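Local coordinates for protein superoxide dismutase (Anaplasma phagocytophilum, PDB 3JS4) that probably protects the cell from superoxide by converting it into oxygen and hydrogen peroxide at a redox-active iron ion, at residues 36-49 with 185-197. Sequence-based numbering, arbitrary orientation.
Sequences YISSHLLDRHYNGH and MDVWEHAYYLDYL. With FE (Fe (III) ion), chain E.
His45, Asp186 and His190 meet on an iron(III) ion in this metal-site contact of an iron/manganese superoxide dismutase, where the first helix of the alpha-hairpin domain lies against the end of strand 179-186, the loop after it and the short helix 193-196. Imidazole nitrogens and a carboxylate suit ferric iron: His45 NE2 binds at 2.3 Å, Asp186 OD2 at 2.0 Å and His190 NE2 at 2.2 Å, while a water and His101 complete the five ligands. Asp186 OD1 accepts from Trp188 N in an Asx turn. The His190 ring turns an edge to the face of His45, planes 77° apart, and one of its own faces stacks on His49, centroids 3.6 Å apart; Trp188 CB sits over the rim of the opposite face. His45 reaches the metal with CG anti to its backbone N (chi1 -164°), and ND1 donates to a water that bonds on to Ala191 O, fixing the ring's rotation. Forked, apolar Leu41 suits oxygens on different sides: CD1 lies against His190 O (3.4 Å), CD2 against Asp195 OD2 (3.4 Å). At the N-cap, Ser38's small hydroxyl can accept from Leu41 N and donate to Asp195 OD1 at once. A carboxylate suits the neighbouring N-H and O-H, offering each a syn lone pair: Asp195 grips the cap with both oxygens, OD2 taking Ser38 N at 2.6 Å.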
loop_
_atom_site.group_PDB
_atom_site.type_symbol
_atom_site.label_atom_id
_atom_site.label_comp_id
_atom_site.label_asym_id
_atom_site.label_seq_id
_atom_site.Cartn_x
_atom_site.Cartn_y
_atom_site.Cartn_z
ATOM N N TYR A 36 -18.062 -1.843 -3.116
ATOM C CA TYR A 36 -16.826 -2.634 -3.368
ATOM C C TYR A 36 -16.060 -3.088 -2.122
ATOM O O TYR A 36 -15.447 -4.173 -2.092
ATOM C CB TYR A 36 -15.901 -1.855 -4.323
ATOM C CG TYR A 36 -16.688 -1.417 -5.531
ATOM C CD1 TYR A 36 -17.217 -2.379 -6.395
ATOM C CD2 TYR A 36 -16.984 -0.071 -5.771
ATOM C CE1 TYR A 36 -17.988 -2.030 -7.488
ATOM C CE2 TYR A 36 -17.778 0.300 -6.896
ATOM C CZ TYR A 36 -18.269 -0.706 -7.741
ATOM O OH TYR A 36 -19.039 -0.444 -8.857
ATOM N N ILE A 37 -16.044 -2.222 -1.122
ATOM C CA ILE A 37 -15.556 -2.560 0.193
ATOM C C ILE A 37 -16.703 -2.154 1.090
ATOM O O ILE A 37 -17.103 -0.986 1.097
ATOM C CB ILE A 37 -14.290 -1.761 0.561
ATOM C CG1 ILE A 37 -13.134 -2.062 -0.433
ATOM C CG2 ILE A 37 -13.891 -2.036 2.009
ATOM C CD1 ILE A 37 -12.513 -3.435 -0.303
ATOM N N SER A 38 -17.260 -3.121 1.816
ATOM C CA SER A 38 -18.472 -2.861 2.578
ATOM C C SER A 38 -18.171 -1.959 3.759
ATOM O O SER A 38 -17.034 -1.805 4.179
ATOM C CB SER A 38 -19.097 -4.164 3.069
ATOM O OG SER A 38 -18.272 -4.759 4.061
ATOM N N SER A 39 -19.217 -1.376 4.312
ATOM C CA SER A 39 -19.066 -0.522 5.464
ATOM C C SER A 39 -18.392 -1.276 6.645
ATOM O O SER A 39 -17.446 -0.770 7.298
ATOM C CB SER A 39 -20.455 0.030 5.812
ATOM O OG SER A 39 -20.380 0.675 7.051
ATOM N N HIS A 40 -18.871 -2.494 6.887
ATOM C CA HIS A 40 -18.350 -3.379 7.928
ATOM C C HIS A 40 -16.852 -3.703 7.712
ATOM O O HIS A 40 -16.043 -3.650 8.651
ATOM C CB HIS A 40 -19.207 -4.654 7.954
ATOM C CG HIS A 40 -18.829 -5.640 9.020
ATOM N ND1 HIS A 40 -18.527 -5.273 10.316
ATOM C CD2 HIS A 40 -18.771 -6.997 8.993
ATOM C CE1 HIS A 40 -18.263 -6.356 11.031
ATOM N NE2 HIS A 40 -18.401 -7.414 10.250
ATOM N N LEU A 41 -16.495 -4.025 6.482
ATOM C CA LEU A 41 -15.096 -4.369 6.179
ATOM C C LEU A 41 -14.186 -3.156 6.345
ATOM O O LEU A 41 -13.109 -3.247 6.938
ATOM C CB LEU A 41 -14.975 -4.955 4.779
ATOM C CG LEU A 41 -13.571 -5.246 4.221
ATOM C CD1 LEU A 41 -12.769 -6.125 5.169
ATOM C CD2 LEU A 41 -13.769 -5.935 2.878
ATOM N N LEU A 42 -14.631 -2.006 5.855
ATOM C CA LEU A 42 -13.829 -0.792 6.013
ATOM C C LEU A 42 -13.631 -0.461 7.494
ATOM O O LEU A 42 -12.540 -0.052 7.920
ATOM C CB LEU A 42 -14.497 0.399 5.309
ATOM C CG LEU A 42 -13.682 1.709 5.315
ATOM C CD1 LEU A 42 -12.251 1.527 4.734
ATOM C CD2 LEU A 42 -14.440 2.790 4.556
ATOM N N ASP A 43 -14.698 -0.615 8.267
ATOM C CA ASP A 43 -14.649 -0.312 9.693
ATOM C C ASP A 43 -13.645 -1.220 10.416
ATOM O O ASP A 43 -12.777 -0.756 11.141
ATOM C CB ASP A 43 -16.062 -0.405 10.326
ATOM C CG ASP A 43 -16.039 -0.206 11.837
ATOM O OD1 ASP A 43 -15.731 0.913 12.302
ATOM O OD2 ASP A 43 -16.317 -1.175 12.569
ATOM N N ARG A 44 -13.763 -2.523 10.197
ATOM C CA ARG A 44 -12.884 -3.474 10.843
ATOM C C ARG A 44 -11.404 -3.325 10.411
ATOM O O ARG A 44 -10.496 -3.383 11.253
ATOM C CB ARG A 44 -13.427 -4.889 10.634
ATOM C CG ARG A 44 -12.676 -5.994 11.378
ATOM C CD ARG A 44 -12.596 -5.835 12.905
ATOM N NE ARG A 44 -13.867 -5.506 13.554
ATOM C CZ ARG A 44 -14.083 -5.613 14.874
ATOM N NH1 ARG A 44 -13.121 -6.055 15.685
ATOM N NH2 ARG A 44 -15.271 -5.306 15.386
ATOM N N HIS A 45 -11.165 -3.066 9.128
ATOM C CA HIS A 45 -9.799 -2.952 8.624
ATOM C C HIS A 45 -9.140 -1.682 9.156
ATOM O O HIS A 45 -7.995 -1.698 9.608
ATOM C CB HIS A 45 -9.836 -2.915 7.086
ATOM C CG HIS A 45 -8.514 -3.185 6.440
ATOM N ND1 HIS A 45 -8.387 -3.384 5.080
ATOM C CD2 HIS A 45 -7.269 -3.316 6.960
ATOM C CE1 HIS A 45 -7.112 -3.591 4.788
ATOM N NE2 HIS A 45 -6.417 -3.566 5.908
ATOM N N TYR A 46 -9.891 -0.579 9.124
ATOM C CA TYR A 46 -9.371 0.737 9.509
ATOM C C TYR A 46 -9.395 0.980 11.021
ATOM O O TYR A 46 -8.353 1.249 11.604
ATOM C CB TYR A 46 -10.151 1.834 8.771
ATOM C CG TYR A 46 -9.750 3.270 9.083
ATOM C CD1 TYR A 46 -8.481 3.772 8.739
ATOM C CD2 TYR A 46 -10.668 4.146 9.664
ATOM C CE1 TYR A 46 -8.152 5.135 9.000
ATOM C CE2 TYR A 46 -10.341 5.491 9.930
ATOM C CZ TYR A 46 -9.082 5.968 9.602
ATOM O OH TYR A 46 -8.789 7.290 9.879
ATOM N N ASN A 47 -10.574 0.889 11.643
ATOM C CA ASN A 47 -10.704 1.131 13.092
ATOM C C ASN A 47 -10.295 -0.073 13.947
ATOM O O ASN A 47 -10.168 0.045 15.166
ATOM C CB ASN A 47 -12.122 1.605 13.468
ATOM C CG ASN A 47 -12.491 2.916 12.806
ATOM O OD1 ASN A 47 -11.779 3.922 12.930
ATOM N ND2 ASN A 47 -13.604 2.916 12.076
ATOM N N GLY A 48 -10.111 -1.219 13.301
ATOM C CA GLY A 48 -9.633 -2.433 13.969
ATOM C C GLY A 48 -8.134 -2.613 13.728
ATOM O O GLY A 48 -7.329 -2.382 14.632
ATOM N N HIS A 49 -7.765 -3.074 12.529
ATOM C CA HIS A 49 -6.346 -3.425 12.244
ATOM C C HIS A 49 -5.423 -2.205 12.229
ATOM O O HIS A 49 -4.416 -2.186 12.921
ATOM C CB HIS A 49 -6.213 -4.185 10.917
ATOM C CG HIS A 49 -6.878 -5.527 10.911
ATOM N ND1 HIS A 49 -6.190 -6.698 11.158
ATOM C CD2 HIS A 49 -8.168 -5.879 10.703
ATOM C CE1 HIS A 49 -7.018 -7.719 11.065
ATOM N NE2 HIS A 49 -8.228 -7.253 10.800
ATOM N N MET A 185 -1.949 -2.476 -3.003
ATOM C CA MET A 185 -3.127 -3.260 -2.701
ATOM C C MET A 185 -2.753 -4.278 -1.617
ATOM O O MET A 185 -1.886 -5.148 -1.825
ATOM C CB MET A 185 -3.593 -3.990 -3.958
ATOM C CG MET A 185 -4.719 -4.986 -3.687
ATOM S SD MET A 185 -5.259 -5.885 -5.162
ATOM C CE MET A 185 -3.822 -6.910 -5.535
ATOM N N ASP A 186 -3.377 -4.133 -0.457
ATOM C CA ASP A 186 -3.236 -5.056 0.673
ATOM C C ASP A 186 -3.768 -6.430 0.273
ATOM O O ASP A 186 -4.940 -6.554 -0.134
ATOM C CB ASP A 186 -4.096 -4.491 1.826
ATOM C CG ASP A 186 -3.852 -5.165 3.171
ATOM O OD1 ASP A 186 -3.125 -6.161 3.258
ATOM O OD2 ASP A 186 -4.435 -4.691 4.165
ATOM N N VAL A 187 -2.939 -7.468 0.368
ATOM C CA VAL A 187 -3.464 -8.832 0.232
ATOM C C VAL A 187 -3.410 -9.708 1.505
ATOM O O VAL A 187 -3.595 -10.947 1.423
ATOM C CB VAL A 187 -2.919 -9.588 -1.038
ATOM C CG1 VAL A 187 -3.296 -8.805 -2.333
ATOM C CG2 VAL A 187 -1.447 -9.855 -0.944
ATOM N N TRP A 188 -3.208 -9.078 2.677
ATOM C CA TRP A 188 -3.489 -9.798 3.906
ATOM C C TRP A 188 -4.936 -10.248 3.812
ATOM O O TRP A 188 -5.813 -9.495 3.315
ATOM C CB TRP A 188 -3.324 -8.921 5.144
ATOM C CG TRP A 188 -1.889 -8.661 5.601
ATOM C CD1 TRP A 188 -0.899 -8.004 4.902
ATOM C CD2 TRP A 188 -1.332 -8.982 6.877
ATOM N NE1 TRP A 188 0.256 -7.940 5.654
ATOM C CE2 TRP A 188 0.013 -8.513 6.879
ATOM C CE3 TRP A 188 -1.844 -9.600 8.038
ATOM C CZ2 TRP A 188 0.862 -8.662 7.984
ATOM C CZ3 TRP A 188 -0.985 -9.752 9.145
ATOM C CH2 TRP A 188 0.351 -9.285 9.101
ATOM N N GLU A 189 -5.220 -11.446 4.302
ATOM C CA GLU A 189 -6.585 -11.968 4.199
ATOM C C GLU A 189 -7.659 -11.039 4.818
ATOM O O GLU A 189 -8.769 -10.933 4.282
ATOM C CB GLU A 189 -6.667 -13.357 4.814
ATOM C CG GLU A 189 -5.874 -14.428 4.021
ATOM C CD GLU A 189 -6.099 -15.839 4.575
ATOM O OE1 GLU A 189 -5.831 -16.055 5.777
ATOM O OE2 GLU A 189 -6.502 -16.731 3.797
ATOM N N HIS A 190 -7.327 -10.350 5.911
ATOM C CA HIS A 190 -8.308 -9.399 6.507
ATOM C C HIS A 190 -8.712 -8.239 5.598
ATOM O O HIS A 190 -9.739 -7.570 5.871
ATOM C CB HIS A 190 -7.821 -8.859 7.866
ATOM C CG HIS A 190 -6.639 -7.945 7.764
ATOM N ND1 HIS A 190 -5.381 -8.296 8.207
ATOM C CD2 HIS A 190 -6.533 -6.673 7.294
ATOM C CE1 HIS A 190 -4.545 -7.294 7.991
ATOM N NE2 HIS A 190 -5.216 -6.300 7.435
ATOM N N ALA A 191 -7.943 -7.991 4.525
ATOM C CA ALA A 191 -8.264 -6.873 3.619
ATOM C C ALA A 191 -9.530 -7.151 2.850
ATOM O O ALA A 191 -10.201 -6.225 2.380
ATOM C CB ALA A 191 -7.128 -6.595 2.629
ATOM N N TYR A 192 -9.846 -8.435 2.686
ATOM C CA TYR A 192 -10.936 -8.782 1.804
ATOM C C TYR A 192 -11.875 -9.857 2.358
ATOM O O TYR A 192 -12.979 -10.021 1.841
ATOM C CB TYR A 192 -10.364 -9.208 0.445
ATOM C CG TYR A 192 -9.406 -10.399 0.489
ATOM C CD1 TYR A 192 -9.873 -11.703 0.526
ATOM C CD2 TYR A 192 -8.014 -10.205 0.491
ATOM C CE1 TYR A 192 -8.968 -12.806 0.521
ATOM C CE2 TYR A 192 -7.128 -11.277 0.513
ATOM C CZ TYR A 192 -7.600 -12.565 0.518
ATOM O OH TYR A 192 -6.671 -13.590 0.545
ATOM N N TYR A 193 -11.471 -10.571 3.407
ATOM C CA TYR A 193 -12.235 -11.774 3.808
ATOM C C TYR A 193 -13.735 -11.541 4.070
ATOM O O TYR A 193 -14.592 -12.333 3.640
ATOM C CB TYR A 193 -11.636 -12.449 5.044
ATOM C CG TYR A 193 -11.733 -13.947 4.898
ATOM C CD1 TYR A 193 -10.788 -14.640 4.145
ATOM C CD2 TYR A 193 -12.792 -14.655 5.460
ATOM C CE1 TYR A 193 -10.878 -15.996 3.974
ATOM C CE2 TYR A 193 -12.884 -16.014 5.310
ATOM C CZ TYR A 193 -11.924 -16.674 4.564
ATOM O OH TYR A 193 -12.016 -18.013 4.379
ATOM N N LEU A 194 -14.045 -10.476 4.794
ATOM C CA LEU A 194 -15.437 -10.246 5.223
ATOM C C LEU A 194 -16.383 -10.088 4.028
ATOM O O LEU A 194 -17.563 -10.437 4.119
ATOM C CB LEU A 194 -15.531 -9.040 6.172
ATOM C CG LEU A 194 -15.121 -9.286 7.649
ATOM C CD1 LEU A 194 -15.109 -7.936 8.461
ATOM C CD2 LEU A 194 -16.043 -10.357 8.324
ATOM N N ASP A 195 -15.855 -9.572 2.912
ATOM C CA ASP A 195 -16.664 -9.310 1.726
ATOM C C ASP A 195 -16.506 -10.401 0.658
ATOM O O ASP A 195 -17.464 -10.711 -0.016
ATOM C CB ASP A 195 -16.315 -7.949 1.100
ATOM C CG ASP A 195 -16.906 -6.770 1.844
ATOM O OD1 ASP A 195 -17.452 -6.923 2.964
ATOM O OD2 ASP A 195 -16.761 -5.651 1.304
ATOM N N TYR A 196 -15.295 -10.936 0.490
ATOM C CA TYR A 196 -14.960 -11.888 -0.616
ATOM C C TYR A 196 -14.496 -13.280 -0.158
ATOM O O TYR A 196 -14.149 -14.119 -0.983
ATOM C CB TYR A 196 -13.895 -11.264 -1.547
ATOM C CG TYR A 196 -14.351 -9.932 -2.088
ATOM C CD1 TYR A 196 -15.204 -9.886 -3.191
ATOM C CD2 TYR A 196 -13.994 -8.721 -1.452
ATOM C CE1 TYR A 196 -15.671 -8.683 -3.680
ATOM C CE2 TYR A 196 -14.459 -7.496 -1.940
ATOM C CZ TYR A 196 -15.300 -7.490 -3.052
ATOM O OH TYR A 196 -15.798 -6.316 -3.562
ATOM N N LEU A 197 -14.485 -13.514 1.157
ATOM C CA LEU A 197 -14.076 -14.820 1.716
ATOM C C LEU A 197 -12.717 -15.233 1.156
ATOM O O LEU A 197 -11.837 -14.393 1.027
ATOM C CB LEU A 197 -15.163 -15.883 1.495
ATOM C CG LEU A 197 -16.547 -15.562 2.093
ATOM C CD1 LEU A 197 -17.643 -16.583 1.643
ATOM C CD2 LEU A 197 -16.510 -15.444 3.639
HETATM FE FE FE E . -4.406 -4.632 6.202
HETATM O O HOH W 1 -9.826 -3.369 2.747
HETATM O O HOH W 2 -2.361 -5.568 6.266
#